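Nitrate reductase (Ulva prolifera, PDB 5YLY) catalyses the NADH-dependent reduction of nitrate to nitrite, the first step of nitrate assimilation, its FAD-binding cytochrome b5 reductase domain being the part crystallised here. Local coordinates at residues A[59-64]-A[97-102]; A[68-73]-A[90-95]. All coordinates share one frame; numbering follows the deposited sequence.

Interaction 1 of 2, residues A[59-64]-A[97-102]; sequences EQLLGL and ETRGHF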
loop_
_atom_site.group_PDB
_atom_site.type_symbol
_atom_site.label_atom_id
_atom_site.label_comp_id
_atom_site.label_asym_id
_atom_site.label_seq_id
_atom_site.Cartn_x
_atom_site.Cartn_y
_atom_site.Cartn_z
ATOM N N GLU A 59 9.902 -22.550 3.188
ATOM C CA GLU A 59 11.160 -21.831 2.933
ATOM C C GLU A 59 11.112 -21.084 1.582
ATOM O O GLU A 59 12.118 -20.525 1.134
ATOM C CB GLU A 59 12.341 -22.797 2.980
ATOM C CG GLU A 59 12.723 -23.246 4.380
ATOM C CD GLU A 59 13.691 -24.411 4.398
ATOM O OE1 GLU A 59 14.557 -24.489 3.497
ATOM O OE2 GLU A 59 13.592 -25.245 5.327
ATOM N N GLN A 60 9.940 -21.059 0.948
ATOM C CA GLN A 60 9.801 -20.515 -0.396
ATOM C C GLN A 60 9.828 -19.012 -0.443
ATOM O O GLN A 60 9.266 -18.348 0.413
ATOM C CB GLN A 60 8.549 -21.084 -1.100
ATOM C CG GLN A 60 8.522 -20.846 -2.610
ATOM C CD GLN A 60 7.271 -21.339 -3.295
ATOM O OE1 GLN A 60 6.182 -21.379 -2.720
ATOM N NE2 GLN A 60 7.402 -21.732 -4.549
ATOM N N LEU A 61 10.545 -18.495 -1.446
ATOM C CA LEU A 61 10.644 -17.065 -1.726
ATOM C C LEU A 61 9.304 -16.638 -2.335
ATOM O O LEU A 61 8.774 -17.336 -3.204
ATOM C CB LEU A 61 11.772 -16.874 -2.771
ATOM C CG LEU A 61 12.099 -15.449 -3.257
ATOM C CD1 LEU A 61 12.681 -14.613 -2.129
ATOM C CD2 LEU A 61 13.076 -15.503 -4.417
ATOM N N LEU A 62 8.765 -15.492 -1.903
ATOM C CA LEU A 62 7.517 -15.001 -2.480
ATOM C C LEU A 62 7.706 -14.620 -3.951
ATOM O O LEU A 62 6.894 -15.016 -4.776
ATOM C CB LEU A 62 6.987 -13.806 -1.694
ATOM C CG LEU A 62 5.695 -13.162 -2.215
ATOM C CD1 LEU A 62 4.507 -14.173 -2.252
ATOM C CD2 LEU A 62 5.345 -11.940 -1.357
ATOM N N GLY A 63 8.740 -13.842 -4.244
ATOM C CA GLY A 63 9.051 -13.397 -5.601
ATOM C C GLY A 63 8.231 -12.197 -6.020
ATOM O O GLY A 63 7.740 -12.144 -7.154
ATOM N N LEU A 64 8.071 -11.241 -5.099
ATOM C CA LEU A 64 7.315 -10.016 -5.326
ATOM C C LEU A 64 8.298 -8.850 -5.303
ATOM O O LEU A 64 8.715 -8.426 -4.214
ATOM C CB LEU A 64 6.206 -9.801 -4.244
ATOM C CG LEU A 64 5.287 -8.571 -4.482
ATOM C CD1 LEU A 64 4.488 -8.710 -5.813
ATOM C CD2 LEU A 64 4.310 -8.375 -3.305
ATOM N N GLU A 97 11.626 -10.656 1.938
ATOM C CA GLU A 97 12.352 -10.896 3.197
ATOM C C GLU A 97 11.709 -12.007 4.060
ATOM O O GLU A 97 12.364 -12.549 4.952
ATOM C CB GLU A 97 12.461 -9.584 4.015
ATOM C CG GLU A 97 11.193 -9.185 4.792
ATOM C CD GLU A 97 9.934 -8.921 3.980
ATOM O OE1 GLU A 97 10.062 -8.427 2.839
ATOM O OE2 GLU A 97 8.819 -9.191 4.487
ATOM N N THR A 98 10.415 -12.286 3.839
ATOM C CA THR A 98 9.669 -13.278 4.621
ATOM C C THR A 98 9.419 -14.512 3.748
ATOM O O THR A 98 8.605 -14.462 2.829
ATOM C CB THR A 98 8.342 -12.673 5.077
ATOM O OG1 THR A 98 8.603 -11.507 5.848
ATOM C CG2 THR A 98 7.504 -13.654 5.898
ATOM N N ARG A 99 10.072 -15.613 4.086
ATOM C CA ARG A 99 9.900 -16.860 3.356
ATOM C C ARG A 99 8.762 -17.716 3.927
ATOM O O ARG A 99 8.477 -17.670 5.125
ATOM C CB ARG A 99 11.205 -17.680 3.360
ATOM C CG ARG A 99 12.312 -17.044 2.523
ATOM C CD ARG A 99 13.566 -17.901 2.557
ATOM N NE ARG A 99 14.613 -17.367 1.686
ATOM C CZ ARG A 99 14.804 -17.716 0.417
ATOM N NH1 ARG A 99 15.800 -17.185 -0.279
ATOM N NH2 ARG A 99 14.003 -18.600 -0.168
ATOM N N GLY A 100 8.151 -18.499 3.051
ATOM C CA GLY A 100 7.148 -19.481 3.407
ATOM C C GLY A 100 5.739 -18.993 3.611
ATOM O O GLY A 100 4.835 -19.819 3.693
ATOM N N HIS A 101 5.520 -17.658 3.655
ATOM C CA HIS A 101 4.170 -17.134 3.802
ATOM C C HIS A 101 4.167 -15.673 3.404
ATOM O O HIS A 101 5.230 -15.062 3.308
ATOM C CB HIS A 101 3.643 -17.313 5.273
ATOM C CG HIS A 101 4.283 -16.416 6.303
ATOM N ND1 HIS A 101 5.376 -16.826 7.033
ATOM C CD2 HIS A 101 3.946 -15.163 6.696
ATOM C CE1 HIS A 101 5.671 -15.818 7.844
ATOM N NE2 HIS A 101 4.837 -14.799 7.674
ATOM N N PHE A 102 2.981 -15.103 3.236
ATOM C CA PHE A 102 2.785 -13.664 3.089
ATOM C C PHE A 102 1.615 -13.272 3.965
ATOM O O PHE A 102 0.696 -14.085 4.211
ATOM C CB PHE A 102 2.587 -13.193 1.639
ATOM C CG PHE A 102 1.358 -13.724 0.931
ATOM C CD1 PHE A 102 0.144 -13.065 1.026
ATOM C CD2 PHE A 102 1.421 -14.885 0.175
ATOM C CE1 PHE A 102 -1.002 -13.567 0.376
ATOM C CE2 PHE A 102 0.293 -15.370 -0.503
ATOM C CZ PHE A 102 -0.910 -14.706 -0.416
HETATM O O HOH W 1 9.875 -14.422 0.439
#
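Gln-60 and Gly-100 join an irregular loop to the turn that leads into strand 101-107 through one backbone hydrogen bond, N of Gly-100 to O of Gln-60 at 2.9 Å, with the chain directions of 59-62 and 99-102 set 48° apart. The donor lies in the carbonyl plane, on a lone pair, and the same oxygen also receives a CA-H contact from Arg-99. A water bridges the backbones next to it, accepting from N of Leu-62 and donating to O of Thr-98.

The Arg-99 side chain passes across the 59-61 backbone. Its CG stands anti to its own carbonyl carbon (chi1 -69°) and the chain runs extended from CG to NE, which carries CD past O of Glu-59 and leaves NH2 to donate to that oxygen at 3.0 Å. Glu-59 O sits at the guanidinium edge, near its plane, while CD1 of Leu-61 lies over one face of the group. At the inner end CD1 of Leu-62 meets CD2 of the Phe-102 ring at 4.0 Å, the two side chains crossing at about a right angle; Phe-53 and Val-138 also pack on Phe-102, tying the contact to the barrel interior. The amide of Gln-60 turns away to Glu-56.

The chemistry implies that the loop before strand 69-75 is held to the turn that leads into strand 101-107 mainly through main-chain carbonyls, with the positively charged guanidinium of Arg-99 donating to a neutral carbonyl at the exposed end, and carbon-carbon packing at the buried end.

Interaction 2 of 2, residues A[68-73]-A[90-95]; sequences KHMLIR and YTPTTA. With FAD (flavin-adenine dinucleotide), chain C.
Met-70 and Tyr-90 form an antiparallel hydrogen-bonded pair in the flavin-binding beta-barrel of the ferredoxin reductase-like fold, where strand 85-90 ends beside strand 69-75. Each residue serves as donor and acceptor: N of Met-70 gives to O of Tyr-90 at 3.0 Å, the donor tilted 20° from the carbonyl plane, and N of Tyr-90 gives to O of Met-70 at 2.9 Å.

Beyond the pair, polar groups turn to the cofactor. N of Thr-91 donates to flavin N5 over a longer 3.3 Å, with an N-H...N angle of 152°. The hydroxyl of Tyr-90 is paired with O4' of the ribityl chain at 2.8 Å, and CD1 of its ring packs against C4 and C4X of the isoalloxazine. With CG anti to the carbonyl carbon (chi1 -66°), the ring also presents CD2 to CD1 of Ile-72, whose side chain crosses it at about a right angle. A phenylalanine here would keep the ring but would probably leave O4' without its hydroxyl partner and the ribityl chain less firmly placed.

OG1 of Thr-91 shares a water with O of Lys-68, the bond to that carbonyl being weak; Gln-179 also donates to O of Lys-68. O of Thr-91 has a weak bond from Thr-175. On the same face of the sheet as Tyr-90, but well short of the flavin, Met-70 in the conformer described, one of two, has SD and CE against CG of Pro-92, and Phe-102 and Val-138 pack on the same side chain. At the dimethylbenzene end His-69 offers a ring face to the flavin, whose C7M methyl sits 3.6 Å above the ring plane, offset toward the rim, with ND1 of His-69 3.7 Å from C7M.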
loop_
_atom_site.group_PDB
_atom_site.type_symbol
_atom_site.label_atom_id
_atom_site.label_comp_id
_atom_site.label_asym_id
_atom_site.label_seq_id
_atom_site.Cartn_x
_atom_site.Cartn_y
_atom_site.Cartn_z
ATOM N N LYS A 68 5.576 -3.764 -6.833
ATOM C CA LYS A 68 4.592 -4.649 -7.435
ATOM C C LYS A 68 3.606 -5.247 -6.405
ATOM O O LYS A 68 3.847 -5.234 -5.185
ATOM C CB LYS A 68 5.283 -5.721 -8.280
ATOM C CG LYS A 68 6.172 -5.033 -9.349
ATOM C CD LYS A 68 6.498 -5.903 -10.526
ATOM C CE LYS A 68 7.374 -5.145 -11.505
ATOM N NZ LYS A 68 7.671 -5.979 -12.691
ATOM N N HIS A 69 2.472 -5.757 -6.914
ATOM C CA HIS A 69 1.419 -6.345 -6.058
ATOM C C HIS A 69 0.948 -7.685 -6.666
ATOM O O HIS A 69 1.530 -8.165 -7.643
ATOM C CB HIS A 69 0.244 -5.336 -5.934
ATOM C CG HIS A 69 -0.466 -5.032 -7.228
ATOM N ND1 HIS A 69 -0.098 -3.957 -8.023
ATOM C CD2 HIS A 69 -1.553 -5.631 -7.780
ATOM C CE1 HIS A 69 -0.940 -3.959 -9.051
ATOM N NE2 HIS A 69 -1.840 -4.942 -8.939
ATOM N N MET A 70 -0.115 -8.270 -6.100
ATOM C CA MET A 70 -0.651 -9.554 -6.561
ATOM C C MET A 70 -2.154 -9.471 -6.748
ATOM O O MET A 70 -2.799 -8.614 -6.145
ATOM C CB MET A 70 -0.350 -10.662 -5.524
ATOM C CG MET A 70 -0.944 -10.386 -4.160
ATOM S SD MET A 70 -0.544 -11.504 -2.764
ATOM C CE MET A 70 1.095 -11.939 -3.151
ATOM N N LEU A 71 -2.710 -10.383 -7.534
ATOM C CA LEU A 71 -4.153 -10.455 -7.682
ATOM C C LEU A 71 -4.569 -11.690 -6.918
ATOM O O LEU A 71 -3.984 -12.769 -7.078
ATOM C CB LEU A 71 -4.558 -10.567 -9.176
ATOM C CG LEU A 71 -4.092 -9.416 -10.043
ATOM C CD1 LEU A 71 -4.476 -9.671 -11.513
ATOM C CD2 LEU A 71 -4.665 -8.094 -9.559
ATOM N N ILE A 72 -5.536 -11.533 -6.046
ATOM C CA ILE A 72 -5.997 -12.662 -5.251
ATOM C C ILE A 72 -7.429 -12.946 -5.644
ATOM O O ILE A 72 -8.218 -12.008 -5.773
ATOM C CB ILE A 72 -5.875 -12.345 -3.748
ATOM C CG1 ILE A 72 -4.375 -12.099 -3.387
ATOM C CG2 ILE A 72 -6.490 -13.467 -2.897
ATOM C CD1 ILE A 72 -4.113 -11.539 -2.126
ATOM N N ARG A 73 -7.749 -14.223 -5.830
ATOM C CA ARG A 73 -9.106 -14.579 -6.257
ATOM C C ARG A 73 -9.633 -15.821 -5.589
ATOM O O ARG A 73 -8.859 -16.645 -5.085
ATOM C CB ARG A 73 -9.191 -14.718 -7.791
ATOM C CG ARG A 73 -8.593 -15.986 -8.340
ATOM C CD ARG A 73 -8.673 -16.035 -9.861
ATOM N NE ARG A 73 -8.499 -17.405 -10.306
ATOM C CZ ARG A 73 -8.794 -17.833 -11.530
ATOM N NH1 ARG A 73 -8.642 -19.113 -11.844
ATOM N NH2 ARG A 73 -9.230 -16.983 -12.452
ATOM N N TYR A 90 -3.935 -6.842 -4.082
ATOM C CA TYR A 90 -3.443 -6.654 -2.701
ATOM C C TYR A 90 -1.939 -6.533 -2.718
ATOM O O TYR A 90 -1.251 -7.233 -3.482
ATOM C CB TYR A 90 -3.852 -7.790 -1.731
ATOM C CG TYR A 90 -5.340 -7.824 -1.524
ATOM C CD1 TYR A 90 -5.962 -6.955 -0.618
ATOM C CD2 TYR A 90 -6.155 -8.628 -2.322
ATOM C CE1 TYR A 90 -7.350 -6.893 -0.514
ATOM C CE2 TYR A 90 -7.546 -8.614 -2.177
ATOM C CZ TYR A 90 -8.138 -7.706 -1.320
ATOM O OH TYR A 90 -9.512 -7.643 -1.283
ATOM N N THR A 91 -1.435 -5.656 -1.868
ATOM C CA THR A 91 -0.000 -5.565 -1.625
ATOM C C THR A 91 0.175 -6.129 -0.229
ATOM O O THR A 91 -0.255 -5.512 0.760
ATOM C CB THR A 91 0.577 -4.167 -1.742
ATOM O OG1 THR A 91 0.348 -3.669 -3.052
ATOM C CG2 THR A 91 2.107 -4.158 -1.466
ATOM N N PRO A 92 0.822 -7.295 -0.099
ATOM C CA PRO A 92 1.014 -7.860 1.259
ATOM C C PRO A 92 1.873 -6.953 2.124
ATOM O O PRO A 92 2.631 -6.120 1.606
ATOM C CB PRO A 92 1.817 -9.149 1.000
ATOM C CG PRO A 92 1.587 -9.462 -0.418
ATOM C CD PRO A 92 1.383 -8.170 -1.147
ATOM N N THR A 93 1.749 -7.102 3.455
ATOM C CA THR A 93 2.581 -6.322 4.366
ATOM C C THR A 93 3.917 -7.025 4.635
ATOM O O THR A 93 4.706 -6.576 5.480
ATOM C CB THR A 93 1.820 -6.020 5.648
ATOM O OG1 THR A 93 1.384 -7.255 6.228
ATOM C CG2 THR A 93 0.639 -5.097 5.406
ATOM N N THR A 94 4.147 -8.148 3.954
ATOM C CA THR A 94 5.422 -8.859 3.961
ATOM C C THR A 94 5.854 -8.882 2.488
ATOM O O THR A 94 5.019 -8.693 1.588
ATOM C CB THR A 94 5.333 -10.307 4.517
ATOM O OG1 THR A 94 4.353 -11.040 3.782
ATOM C CG2 THR A 94 4.979 -10.343 5.997
ATOM N N ALA A 95 7.126 -9.124 2.227
ATOM C CA ALA A 95 7.575 -9.242 0.829
ATOM C C ALA A 95 8.672 -10.333 0.758
ATOM O O ALA A 95 8.585 -11.303 1.539
ATOM C CB ALA A 95 8.036 -7.878 0.300
HETATM P PA FAD C . -16.046 -3.898 -3.521
HETATM O O1A FAD C . -17.157 -4.875 -3.619
HETATM O O2A FAD C . -15.115 -3.883 -4.711
HETATM O O5B FAD C . -16.690 -2.435 -3.236
HETATM C C5B FAD C . -16.190 -1.276 -3.938
HETATM C C4B FAD C . -15.945 -0.143 -2.971
HETATM O O4B FAD C . -17.142 0.161 -2.221
HETATM C C3B FAD C . -14.894 -0.393 -1.901
HETATM O O3B FAD C . -13.568 -0.273 -2.413
HETATM C C2B FAD C . -15.240 0.679 -0.865
HETATM O O2B FAD C . -14.622 1.927 -1.151
HETATM C C1B FAD C . -16.772 0.786 -0.998
HETATM N N9A FAD C . -17.522 0.172 0.099
HETATM C C8A FAD C . -18.269 -0.976 0.044
HETATM N N7A FAD C . -18.810 -1.319 1.189
HETATM C C5A FAD C . -18.381 -0.333 2.063
HETATM C C6A FAD C . -18.557 -0.149 3.452
HETATM N N6A FAD C . -19.078 -1.075 4.262
HETATM N N1A FAD C . -18.026 0.961 4.013
HETATM C C2A FAD C . -17.324 1.801 3.241
HETATM N N3A FAD C . -17.046 1.702 1.936
HETATM C C4A FAD C . -17.604 0.606 1.403
HETATM N N1 FAD C . -7.115 -3.401 0.215
HETATM C C2 FAD C . -6.792 -3.839 1.473
HETATM O O2 FAD C . -7.667 -3.944 2.345
HETATM N N3 FAD C . -5.460 -4.173 1.769
HETATM C C4 FAD C . -4.386 -4.095 0.886
HETATM O O4 FAD C . -3.283 -4.490 1.209
HETATM C C4X FAD C . -4.737 -3.596 -0.443
HETATM N N5 FAD C . -3.778 -3.454 -1.326
HETATM C C5X FAD C . -4.113 -2.940 -2.581
HETATM C C6 FAD C . -3.092 -2.753 -3.524
HETATM C C7 FAD C . -3.373 -2.246 -4.793
HETATM C C7M FAD C . -2.235 -2.033 -5.760
HETATM C C8 FAD C . -4.711 -1.911 -5.137
HETATM C C8M FAD C . -5.062 -1.404 -6.523
HETATM C C9 FAD C . -5.723 -2.076 -4.191
HETATM C C9A FAD C . -5.436 -2.594 -2.920
HETATM N N10 FAD C . -6.456 -2.807 -1.940
HETATM C C10 FAD C . -6.142 -3.284 -0.683
HETATM C "C1'" FAD C . -7.887 -2.668 -2.265
HETATM C "C2'" FAD C . -8.509 -3.969 -2.775
HETATM O "O2'" FAD C . -8.069 -4.253 -4.105
HETATM C "C3'" FAD C . -10.038 -3.941 -2.759
HETATM O "O3'" FAD C . -10.510 -2.869 -3.566
HETATM C "C4'" FAD C . -10.652 -3.889 -1.357
HETATM O "O4'" FAD C . -10.295 -5.078 -0.652
HETATM C "C5'" FAD C . -12.162 -3.748 -1.361
HETATM O "O5'" FAD C . -12.718 -4.728 -2.264
HETATM P P FAD C . -14.148 -5.411 -1.985
HETATM O O1P FAD C . -14.377 -6.480 -2.983
HETATM O O2P FAD C . -14.279 -5.785 -0.529
HETATM O O3P FAD C . -15.130 -4.189 -2.245
HETATM O O HOH W 2 2.389 -2.651 -4.472
#

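Overall arrangement
The two contacts lie in the same FAD-binding barrel, their centres 12 Å apart, and both reach its antiparallel sheet; residues 68-73 and 90-95 fall in sequence between the two segments of interaction 1. They meet directly through Phe-102 and Leu-64. Phe-102 places its CA 3.1 Å from OG1 of Thr-94, while Leu-64 sets CD1 3.5 Å from O of His-69 and CD2 3.6 Å from CD of Pro-92. Interaction 2 touches the flavin itself, whereas interaction 1 stands a layer behind: the Phe-102 side chain is about 9 Å from FAD and about 7 Å from that of Tyr-90. In one of two Met-70 conformers, apolar packing also runs from Leu-62 through Phe-102 and Met-70 to Pro-92.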